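Local coordinates for protein putative methylthioribose-1-phosphate isomerase (Archaeoglobus fulgidus, PDB 1T5O) that probably catalyses the interconversion of methylthioribose-1-phosphate and methylthioribulose-1-phosphate, a step of methionine biosynthesis, at residues I236-V241 against F270-T275; V279-R284 against F309-L314; V229-D234 against F261-P266. All blocks are in the same frame, centred on the assembly; numbering follows the deposited sequence.

Contact 1. Residues I236-V241 against F270-T275; sequences IVRDAV and FDWERT
Ile236 leads into a beta hairpin whose type I turn runs from Val237 to Ala240, and beside it lies a loop with a type I turn of its own, Asp271 to Arg274. Two backbone bonds fix the pairing: Asp271 N reaches Ile236 O at 2.8 Å, and Arg238 N reaches Arg274 O at 3.0 Å with an almost straight angle of 175°. At the apolar end, Ile236 and Phe270 run side by side, and CD1 of Ile236 sits 4.1 Å from the centroid of the Phe270 ring, over its face, as a CH-pi contact. The other branch, CG2, touches the same ring and the edge of Trp272. Arg238 makes a second CH-pi contact: its CG is 3.6 Å from the centroid of the five-membered ring of Trp272, above the face. A bend at chi3 (-51°) then turns the guanidinium back toward the loop, where Arg238 NH1 bonds Trp272 O at 3.2 Å, the oxygen lying in the guanidinium plane. Water 1 accepts from Arg238 NH1 at 2.9 Å and donates to Glu273 O at 2.8 Å, while CG2 of Thr275 rests on one guanidinium face. An alanine in place of Trp272 lacks the indole, so the aliphatic part of Arg238 would probably lose the face it lies on, and a gap would open beside Ile236 CG2. Asp239 OD2 accepts from the backbone N of Ala276, which ties the hairpin turn to the continuing loop. Outside the pair, Phe270 packs on strand 319-322, and both Phe270 and Trp272 lean on helix 331-338 through Val335, so the loop joins the hairpin to this C-terminal helix.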
loop_
_atom_site.group_PDB
_atom_site.type_symbol
_atom_site.label_atom_id
_atom_site.label_comp_id
_atom_site.label_asym_id
_atom_site.label_seq_id
_atom_site.Cartn_x
_atom_site.Cartn_y
_atom_site.Cartn_z
ATOM N N ILE A 236 -17.943 6.536 -14.518
ATOM C CA ILE A 236 -18.380 7.761 -13.872
ATOM C C ILE A 236 -19.899 7.845 -13.853
ATOM O O ILE A 236 -20.538 7.865 -14.906
ATOM C CB ILE A 236 -17.791 8.989 -14.583
ATOM C CG1 ILE A 236 -16.241 8.889 -14.557
ATOM C CG2 ILE A 236 -18.306 10.285 -13.882
ATOM C CD1 ILE A 236 -15.477 9.971 -15.304
ATOM N N VAL A 237 -20.468 7.870 -12.646
ATOM C CA VAL A 237 -21.917 7.954 -12.469
ATOM C C VAL A 237 -22.243 9.355 -11.950
ATOM O O VAL A 237 -21.329 10.149 -11.709
ATOM C CB VAL A 237 -22.439 6.835 -11.523
ATOM C CG1 VAL A 237 -22.148 5.466 -12.162
ATOM C CG2 VAL A 237 -21.793 6.947 -10.122
ATOM N N ARG A 238 -23.524 9.664 -11.762
ATOM C CA ARG A 238 -23.901 11.014 -11.381
ATOM C C ARG A 238 -23.365 11.587 -10.101
ATOM O O ARG A 238 -23.295 12.809 -9.973
ATOM C CB ARG A 238 -25.424 11.185 -11.412
ATOM C CG ARG A 238 -25.986 11.011 -12.811
ATOM C CD ARG A 238 -27.282 11.773 -13.011
ATOM N NE ARG A 238 -28.257 11.515 -11.969
ATOM C CZ ARG A 238 -29.002 10.421 -11.878
ATOM N NH1 ARG A 238 -28.890 9.448 -12.777
ATOM N NH2 ARG A 238 -29.872 10.306 -10.886
ATOM N N ASP A 239 -23.002 10.738 -9.148
ATOM C CA ASP A 239 -22.460 11.239 -7.890
ATOM C C ASP A 239 -21.076 10.705 -7.587
ATOM O O ASP A 239 -20.568 10.903 -6.479
ATOM C CB ASP A 239 -23.395 10.886 -6.734
ATOM C CG ASP A 239 -23.729 9.384 -6.667
ATOM O OD1 ASP A 239 -24.367 8.978 -5.683
ATOM O OD2 ASP A 239 -23.377 8.606 -7.585
ATOM N N ALA A 240 -20.436 10.024 -8.533
ATOM C CA ALA A 240 -19.114 9.491 -8.193
ATOM C C ALA A 240 -18.266 8.953 -9.313
ATOM O O ALA A 240 -18.761 8.581 -10.357
ATOM C CB ALA A 240 -19.255 8.385 -7.122
ATOM N N VAL A 241 -16.964 8.909 -9.052
ATOM C CA VAL A 241 -16.017 8.349 -9.998
ATOM C C VAL A 241 -15.529 7.014 -9.440
ATOM O O VAL A 241 -14.955 6.976 -8.355
ATOM C CB VAL A 241 -14.793 9.277 -10.200
ATOM C CG1 VAL A 241 -13.765 8.584 -11.061
ATOM C CG2 VAL A 241 -15.241 10.597 -10.901
ATOM N N PHE A 270 -18.573 7.453 -19.025
ATOM C CA PHE A 270 -19.668 7.961 -18.224
ATOM C C PHE A 270 -20.855 6.984 -18.333
ATOM O O PHE A 270 -21.059 6.384 -19.376
ATOM C CB PHE A 270 -20.097 9.347 -18.699
ATOM C CG PHE A 270 -19.088 10.430 -18.384
ATOM C CD1 PHE A 270 -17.832 10.449 -19.023
ATOM C CD2 PHE A 270 -19.385 11.412 -17.450
ATOM C CE1 PHE A 270 -16.881 11.456 -18.721
ATOM C CE2 PHE A 270 -18.450 12.414 -17.148
ATOM C CZ PHE A 270 -17.207 12.440 -17.779
ATOM N N ASP A 271 -21.598 6.825 -17.242
ATOM C CA ASP A 271 -22.775 5.928 -17.162
ATOM C C ASP A 271 -23.737 6.839 -16.388
ATOM O O ASP A 271 -24.101 6.546 -15.248
ATOM C CB ASP A 271 -22.410 4.680 -16.334
ATOM C CG ASP A 271 -23.446 3.553 -16.443
ATOM O OD1 ASP A 271 -24.508 3.718 -17.097
ATOM O OD2 ASP A 271 -23.186 2.485 -15.865
ATOM N N TRP A 272 -24.166 7.921 -17.047
ATOM C CA TRP A 272 -24.964 8.968 -16.408
ATOM C C TRP A 272 -26.388 8.673 -15.977
ATOM O O TRP A 272 -27.000 9.508 -15.299
ATOM C CB TRP A 272 -24.937 10.241 -17.278
ATOM C CG TRP A 272 -24.935 11.530 -16.479
ATOM C CD1 TRP A 272 -25.896 12.494 -16.474
ATOM C CD2 TRP A 272 -23.913 11.976 -15.571
ATOM N NE1 TRP A 272 -25.542 13.514 -15.615
ATOM C CE2 TRP A 272 -24.329 13.219 -15.051
ATOM C CE3 TRP A 272 -22.688 11.439 -15.149
ATOM C CZ2 TRP A 272 -23.564 13.943 -14.121
ATOM C CZ3 TRP A 272 -21.920 12.162 -14.220
ATOM C CH2 TRP A 272 -22.376 13.405 -13.720
ATOM N N GLU A 273 -26.925 7.513 -16.368
ATOM C CA GLU A 273 -28.262 7.141 -15.923
ATOM C C GLU A 273 -28.177 6.574 -14.487
ATOM O O GLU A 273 -29.167 6.472 -13.779
ATOM C CB GLU A 273 -28.845 6.065 -16.843
ATOM C CG GLU A 273 -29.130 6.554 -18.267
ATOM C CD GLU A 273 -30.273 7.561 -18.336
ATOM O OE1 GLU A 273 -30.876 7.883 -17.288
ATOM O OE2 GLU A 273 -30.572 8.033 -19.451
ATOM N N ARG A 274 -26.976 6.211 -14.066
ATOM C CA ARG A 274 -26.797 5.600 -12.752
ATOM C C ARG A 274 -26.229 6.531 -11.679
ATOM O O ARG A 274 -25.732 7.627 -11.977
ATOM C CB ARG A 274 -25.833 4.414 -12.893
ATOM C CG ARG A 274 -26.131 3.393 -14.032
ATOM C CD ARG A 274 -27.123 2.284 -13.612
ATOM N NE ARG A 274 -28.507 2.756 -13.629
ATOM C CZ ARG A 274 -29.221 2.989 -14.727
ATOM N NH1 ARG A 274 -28.698 2.798 -15.936
ATOM N NH2 ARG A 274 -30.483 3.393 -14.617
ATOM N N THR A 275 -26.316 6.064 -10.429
ATOM C CA THR A 275 -25.712 6.729 -9.278
ATOM C C THR A 275 -24.901 5.630 -8.596
ATOM O O THR A 275 -25.011 4.444 -8.951
ATOM C CB THR A 275 -26.722 7.338 -8.291
ATOM O OG1 THR A 275 -27.651 6.342 -7.856
ATOM C CG2 THR A 275 -27.433 8.507 -8.940
HETATM O O HOH W 1 -30.637 7.414 -11.548
#

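Contact 2. Residues V279-R284 against F309-L314; sequences VVIEER and FDPTPL
Ile281 sets two methyl groups against one backbone oxygen: its CG2 and its CD1 each lie 3.5 Å from Phe309 O. The torsions explain the pairing. CG2 stands anti to the backbone N (chi1 -66° places CG1 beside that N instead), and an extended chi2 of 162° carries CD1 along the strand until it meets CD of Pro311 at 4.1 Å, the two side chains crossing at about a right angle. Phe309 N and O are both buried here without a polar partner in the model, and the isoleucine offers them only carbon. Strand 309-313 is an outer strand of the three-stranded antiparallel sheet it forms with 240-244 and 235-237, and residues 279-284 run past it as a loop. The backbone pairing of Glu282 with Ala308 and of Arg284 with Asn306 holds that loop beside the chain leading into the strand. Beyond Ile281 the contact is made by a charged pair at one end of a ring, that of Phe309, which also touches Asp234, the predicted proton donor. Glu282 places its CG between the backbone N and the carbonyl carbon (chi1 35°), then extends to put OE2 near the plane of the Phe309 ring, 3.9 Å from CE1. Arg284 bends at chi2 and brings NH2 to within 3.9 Å of the same Phe309 CE1, its guanidinium steeply inclined to the ring. A salt bridge joins the two, with Arg284 NH2 2.6 Å from Glu282 OE2; the oxygen is met on its anti side and lies in the guanidinium plane, which is likely to limit rotation of both groups beside the ring. The second subunit approaches the same region: its Ile219 packs on Ile281, and its Gln222 NE2 donates to Pro311 O.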
loop_
_atom_site.group_PDB
_atom_site.type_symbol
_atom_site.label_atom_id
_atom_site.label_comp_id
_atom_site.label_asym_id
_atom_site.label_seq_id
_atom_site.Cartn_x
_atom_site.Cartn_y
_atom_site.Cartn_z
ATOM N N VAL A 279 -24.175 0.614 -8.395
ATOM C CA VAL A 279 -22.958 -0.120 -8.715
ATOM C C VAL A 279 -22.502 -1.124 -7.671
ATOM O O VAL A 279 -22.455 -0.815 -6.481
ATOM C CB VAL A 279 -21.818 0.909 -8.967
ATOM C CG1 VAL A 279 -20.521 0.206 -9.366
ATOM C CG2 VAL A 279 -22.260 1.910 -10.032
ATOM N N VAL A 280 -22.165 -2.331 -8.099
ATOM C CA VAL A 280 -21.673 -3.297 -7.135
ATOM C C VAL A 280 -20.173 -3.437 -7.349
ATOM O O VAL A 280 -19.703 -3.602 -8.483
ATOM C CB VAL A 280 -22.360 -4.680 -7.277
ATOM C CG1 VAL A 280 -23.871 -4.539 -7.093
ATOM C CG2 VAL A 280 -22.043 -5.282 -8.610
ATOM N N ILE A 281 -19.408 -3.312 -6.270
ATOM C CA ILE A 281 -17.954 -3.446 -6.371
ATOM C C ILE A 281 -17.544 -4.881 -6.092
ATOM O O ILE A 281 -17.768 -5.415 -5.015
ATOM C CB ILE A 281 -17.205 -2.509 -5.384
ATOM C CG1 ILE A 281 -17.433 -1.037 -5.773
ATOM C CG2 ILE A 281 -15.686 -2.840 -5.401
ATOM C CD1 ILE A 281 -17.108 -0.048 -4.638
ATOM N N GLU A 282 -16.927 -5.489 -7.085
ATOM C CA GLU A 282 -16.458 -6.861 -6.996
ATOM C C GLU A 282 -15.213 -7.003 -6.123
ATOM O O GLU A 282 -14.402 -6.090 -6.016
ATOM C CB GLU A 282 -16.157 -7.355 -8.411
ATOM C CG GLU A 282 -15.587 -6.238 -9.305
ATOM C CD GLU A 282 -15.899 -6.433 -10.802
ATOM O OE1 GLU A 282 -17.040 -6.852 -11.138
ATOM O OE2 GLU A 282 -15.012 -6.153 -11.644
ATOM N N GLU A 283 -15.070 -8.169 -5.510
ATOM C CA GLU A 283 -13.927 -8.496 -4.680
ATOM C C GLU A 283 -12.933 -9.202 -5.600
ATOM O O GLU A 283 -13.354 -9.969 -6.444
ATOM C CB GLU A 283 -14.340 -9.476 -3.591
ATOM C CG GLU A 283 -14.880 -8.859 -2.327
ATOM C CD GLU A 283 -13.789 -8.225 -1.524
ATOM O OE1 GLU A 283 -12.931 -8.958 -0.966
ATOM O OE2 GLU A 283 -13.791 -6.982 -1.469
ATOM N N ARG A 284 -11.638 -8.946 -5.424
ATOM C CA ARG A 284 -10.584 -9.592 -6.208
ATOM C C ARG A 284 -10.017 -10.723 -5.353
ATOM O O ARG A 284 -10.211 -10.741 -4.135
ATOM C CB ARG A 284 -9.481 -8.591 -6.581
ATOM C CG ARG A 284 -9.914 -7.552 -7.644
ATOM C CD ARG A 284 -10.365 -8.190 -8.967
ATOM N NE ARG A 284 -10.843 -7.210 -9.959
ATOM C CZ ARG A 284 -12.117 -7.063 -10.352
ATOM N NH1 ARG A 284 -13.079 -7.831 -9.849
ATOM N NH2 ARG A 284 -12.434 -6.148 -11.261
ATOM N N PHE A 309 -12.412 -1.626 -6.701
ATOM C CA PHE A 309 -12.491 -0.185 -6.905
ATOM C C PHE A 309 -13.078 0.482 -5.684
ATOM O O PHE A 309 -13.565 -0.181 -4.767
ATOM C CB PHE A 309 -13.483 0.158 -8.042
ATOM C CG PHE A 309 -13.297 -0.643 -9.305
ATOM C CD1 PHE A 309 -14.055 -1.780 -9.536
ATOM C CD2 PHE A 309 -12.364 -0.249 -10.257
ATOM C CE1 PHE A 309 -13.888 -2.523 -10.700
ATOM C CE2 PHE A 309 -12.185 -0.978 -11.423
ATOM C CZ PHE A 309 -12.947 -2.121 -11.649
ATOM N N ASP A 310 -13.053 1.812 -5.701
ATOM C CA ASP A 310 -13.744 2.590 -4.696
ATOM C C ASP A 310 -14.407 3.766 -5.412
ATOM O O ASP A 310 -14.063 4.091 -6.546
ATOM C CB ASP A 310 -12.850 3.071 -3.513
ATOM C CG ASP A 310 -11.599 3.871 -3.924
ATOM O OD1 ASP A 310 -11.548 4.550 -4.975
ATOM O OD2 ASP A 310 -10.647 3.842 -3.107
ATOM N N PRO A 311 -15.416 4.372 -4.788
ATOM C CA PRO A 311 -16.101 5.513 -5.389
ATOM C C PRO A 311 -15.544 6.818 -4.804
ATOM O O PRO A 311 -15.424 6.959 -3.594
ATOM C CB PRO A 311 -17.561 5.297 -5.007
ATOM C CG PRO A 311 -17.498 4.473 -3.685
ATOM C CD PRO A 311 -16.130 3.840 -3.607
ATOM N N THR A 312 -15.160 7.740 -5.670
ATOM C CA THR A 312 -14.665 9.039 -5.231
ATOM C C THR A 312 -15.843 10.000 -5.479
ATOM O O THR A 312 -16.300 10.133 -6.623
ATOM C CB THR A 312 -13.435 9.512 -6.086
ATOM O OG1 THR A 312 -12.291 8.692 -5.805
ATOM C CG2 THR A 312 -13.101 10.958 -5.788
ATOM N N PRO A 313 -16.356 10.665 -4.422
ATOM C CA PRO A 313 -17.476 11.594 -4.632
ATOM C C PRO A 313 -17.040 12.730 -5.560
ATOM O O PRO A 313 -15.887 13.192 -5.496
ATOM C CB PRO A 313 -17.806 12.076 -3.216
ATOM C CG PRO A 313 -16.465 11.984 -2.486
ATOM C CD PRO A 313 -15.873 10.702 -3.023
ATOM N N LEU A 314 -17.953 13.197 -6.414
ATOM C CA LEU A 314 -17.601 14.262 -7.349
ATOM C C LEU A 314 -17.235 15.556 -6.632
ATOM O O LEU A 314 -16.623 16.443 -7.224
ATOM C CB LEU A 314 -18.736 14.491 -8.351
ATOM C CG LEU A 314 -18.797 13.332 -9.352
ATOM C CD1 LEU A 314 -20.010 13.519 -10.265
ATOM C CD2 LEU A 314 -17.493 13.268 -10.165
#

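Contact 3. Residues V229-D234 against F261-P266; sequences VIVGAD and FYVAAP
Val231 CG2 lies in the apolar centre, 3.8 Å from Phe261 CZ and 3.9 Å from Val263 CG2. The Phe261 ring spans two neighbours because its CG is anti to the backbone N (chi1 -175°), which swings the ring toward the other strand: one end meets Val231, and CD1 lies 3.5 Å from Val229 CG1. On the opposite face of the sheet Ile230 packs against CB and the ring edge of Tyr262. Strands 229-231 and 261-264 are parallel neighbours, 23° apart, in the central sheet of a Rossmann-like domain; helix 247-256 lies in the crossover between them and packs on Val229, Val231 and Phe261. Backbone bonds alternate between the strands: Tyr262 N to Val229 O at 2.8 Å, Val231 N to Tyr262 O at 2.9 Å, and Ala264 N to Val231 O at 2.8 Å. Past Gly232 the chains part. CB of Ala233 still packs on Val263 CG1 and on CB of Ala265, but water 2 now joins the backbones, accepting from Ala233 N at 3.1 Å and donating to Ala264 O at 2.8 Å.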
loop_
_atom_site.group_PDB
_atom_site.type_symbol
_atom_site.label_atom_id
_atom_site.label_comp_id
_atom_site.label_asym_id
_atom_site.label_seq_id
_atom_site.Cartn_x
_atom_site.Cartn_y
_atom_site.Cartn_z
ATOM N N VAL A 229 -3.191 16.387 -9.015
ATOM C CA VAL A 229 -3.393 14.954 -9.085
ATOM C C VAL A 229 -4.189 14.699 -10.362
ATOM O O VAL A 229 -5.134 15.431 -10.651
ATOM C CB VAL A 229 -4.255 14.425 -7.897
ATOM C CG1 VAL A 229 -4.462 12.929 -8.057
ATOM C CG2 VAL A 229 -3.578 14.723 -6.548
ATOM N N ILE A 230 -3.804 13.688 -11.133
ATOM C CA ILE A 230 -4.595 13.322 -12.317
ATOM C C ILE A 230 -4.706 11.799 -12.343
ATOM O O ILE A 230 -3.699 11.088 -12.343
ATOM C CB ILE A 230 -3.981 13.785 -13.692
ATOM C CG1 ILE A 230 -3.676 15.289 -13.690
ATOM C CG2 ILE A 230 -5.013 13.516 -14.816
ATOM C CD1 ILE A 230 -3.068 15.812 -15.049
ATOM N N VAL A 231 -5.936 11.306 -12.317
ATOM C CA VAL A 231 -6.166 9.869 -12.352
ATOM C C VAL A 231 -7.139 9.563 -13.486
ATOM O O VAL A 231 -7.725 10.468 -14.099
ATOM C CB VAL A 231 -6.780 9.333 -11.021
ATOM C CG1 VAL A 231 -5.787 9.547 -9.869
ATOM C CG2 VAL A 231 -8.124 10.011 -10.741
ATOM N N GLY A 232 -7.285 8.284 -13.795
ATOM C CA GLY A 232 -8.227 7.913 -14.835
ATOM C C GLY A 232 -9.512 7.490 -14.131
ATOM O O GLY A 232 -9.695 7.775 -12.933
ATOM N N ALA A 233 -10.393 6.809 -14.859
ATOM C CA ALA A 233 -11.657 6.346 -14.294
ATOM C C ALA A 233 -12.107 5.055 -14.951
ATOM O O ALA A 233 -11.870 4.832 -16.135
ATOM C CB ALA A 233 -12.736 7.373 -14.495
ATOM N N ASP A 234 -12.786 4.214 -14.185
ATOM C CA ASP A 234 -13.306 2.994 -14.767
ATOM C C ASP A 234 -14.759 3.232 -15.118
ATOM O O ASP A 234 -15.289 2.637 -16.051
ATOM C CB ASP A 234 -13.180 1.857 -13.780
ATOM C CG ASP A 234 -11.756 1.396 -13.647
ATOM O OD1 ASP A 234 -11.196 0.914 -14.668
ATOM O OD2 ASP A 234 -11.188 1.527 -12.540
ATOM N N PHE A 261 -7.640 17.981 -8.084
ATOM C CA PHE A 261 -7.761 16.543 -8.351
ATOM C C PHE A 261 -8.555 16.372 -9.657
ATOM O O PHE A 261 -9.742 16.704 -9.744
ATOM C CB PHE A 261 -8.477 15.858 -7.169
ATOM C CG PHE A 261 -8.552 14.355 -7.281
ATOM C CD1 PHE A 261 -7.593 13.544 -6.662
ATOM C CD2 PHE A 261 -9.618 13.746 -7.958
ATOM C CE1 PHE A 261 -7.692 12.157 -6.700
ATOM C CE2 PHE A 261 -9.726 12.350 -8.004
ATOM C CZ PHE A 261 -8.768 11.556 -7.377
ATOM N N TYR A 262 -7.882 15.880 -10.682
ATOM C CA TYR A 262 -8.522 15.711 -11.981
ATOM C C TYR A 262 -8.728 14.258 -12.362
ATOM O O TYR A 262 -7.912 13.402 -12.026
ATOM C CB TYR A 262 -7.666 16.393 -13.069
ATOM C CG TYR A 262 -7.509 17.873 -12.853
ATOM C CD1 TYR A 262 -8.627 18.715 -12.841
ATOM C CD2 TYR A 262 -6.235 18.439 -12.645
ATOM C CE1 TYR A 262 -8.485 20.068 -12.631
ATOM C CE2 TYR A 262 -6.079 19.816 -12.425
ATOM C CZ TYR A 262 -7.201 20.616 -12.423
ATOM O OH TYR A 262 -7.071 21.962 -12.246
ATOM N N VAL A 263 -9.830 13.989 -13.052
ATOM C CA VAL A 263 -10.105 12.645 -13.538
ATOM C C VAL A 263 -10.175 12.752 -15.072
ATOM O O VAL A 263 -10.976 13.513 -15.627
ATOM C CB VAL A 263 -11.458 12.083 -13.009
ATOM C CG1 VAL A 263 -11.717 10.758 -13.679
ATOM C CG2 VAL A 263 -11.410 11.902 -11.472
ATOM N N ALA A 264 -9.316 12.015 -15.751
ATOM C CA ALA A 264 -9.301 12.054 -17.210
ATOM C C ALA A 264 -10.047 10.823 -17.726
ATOM O O ALA A 264 -9.651 9.693 -17.439
ATOM C CB ALA A 264 -7.832 12.050 -17.719
ATOM N N ALA A 265 -11.129 11.030 -18.474
ATOM C CA ALA A 265 -11.879 9.882 -19.021
ATOM C C ALA A 265 -12.735 10.311 -20.177
ATOM O O ALA A 265 -13.330 11.374 -20.132
ATOM C CB ALA A 265 -12.770 9.250 -17.957
ATOM N N PRO A 266 -12.844 9.460 -21.214
ATOM C CA PRO A 266 -13.662 9.795 -22.382
ATOM C C PRO A 266 -15.144 9.659 -22.096
ATOM O O PRO A 266 -15.548 9.060 -21.104
ATOM C CB PRO A 266 -13.184 8.805 -23.449
ATOM C CG PRO A 266 -12.908 7.583 -22.652
ATOM C CD PRO A 266 -12.220 8.129 -21.374
HETATM O O HOH W 2 -9.785 6.913 -17.860
#

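In the fold
Segment 229-234 of contact 3 leads, one residue later, into segment 236-241 of contact 1, and the segments of these contacts alternate in sequence; their centres are 14 Å apart, and Ile236 CD1 packs 3.9 Å from Ala265 CB. Contact 2 follows in series, 12 Å from contact 1 between centres, and is joined to it in the antiparallel sheet by a probable hydrogen bond from Thr312 N to Val241 O (2.8 Å). All three approach the predicted active site. Asp234, the probable proton donor, closes segment 229-234; between nearest atoms, the side chain of Phe309 in contact 2 lies about 3 Å from that of Asp234, and that of Ile236 in contact 1 about 8 Å away.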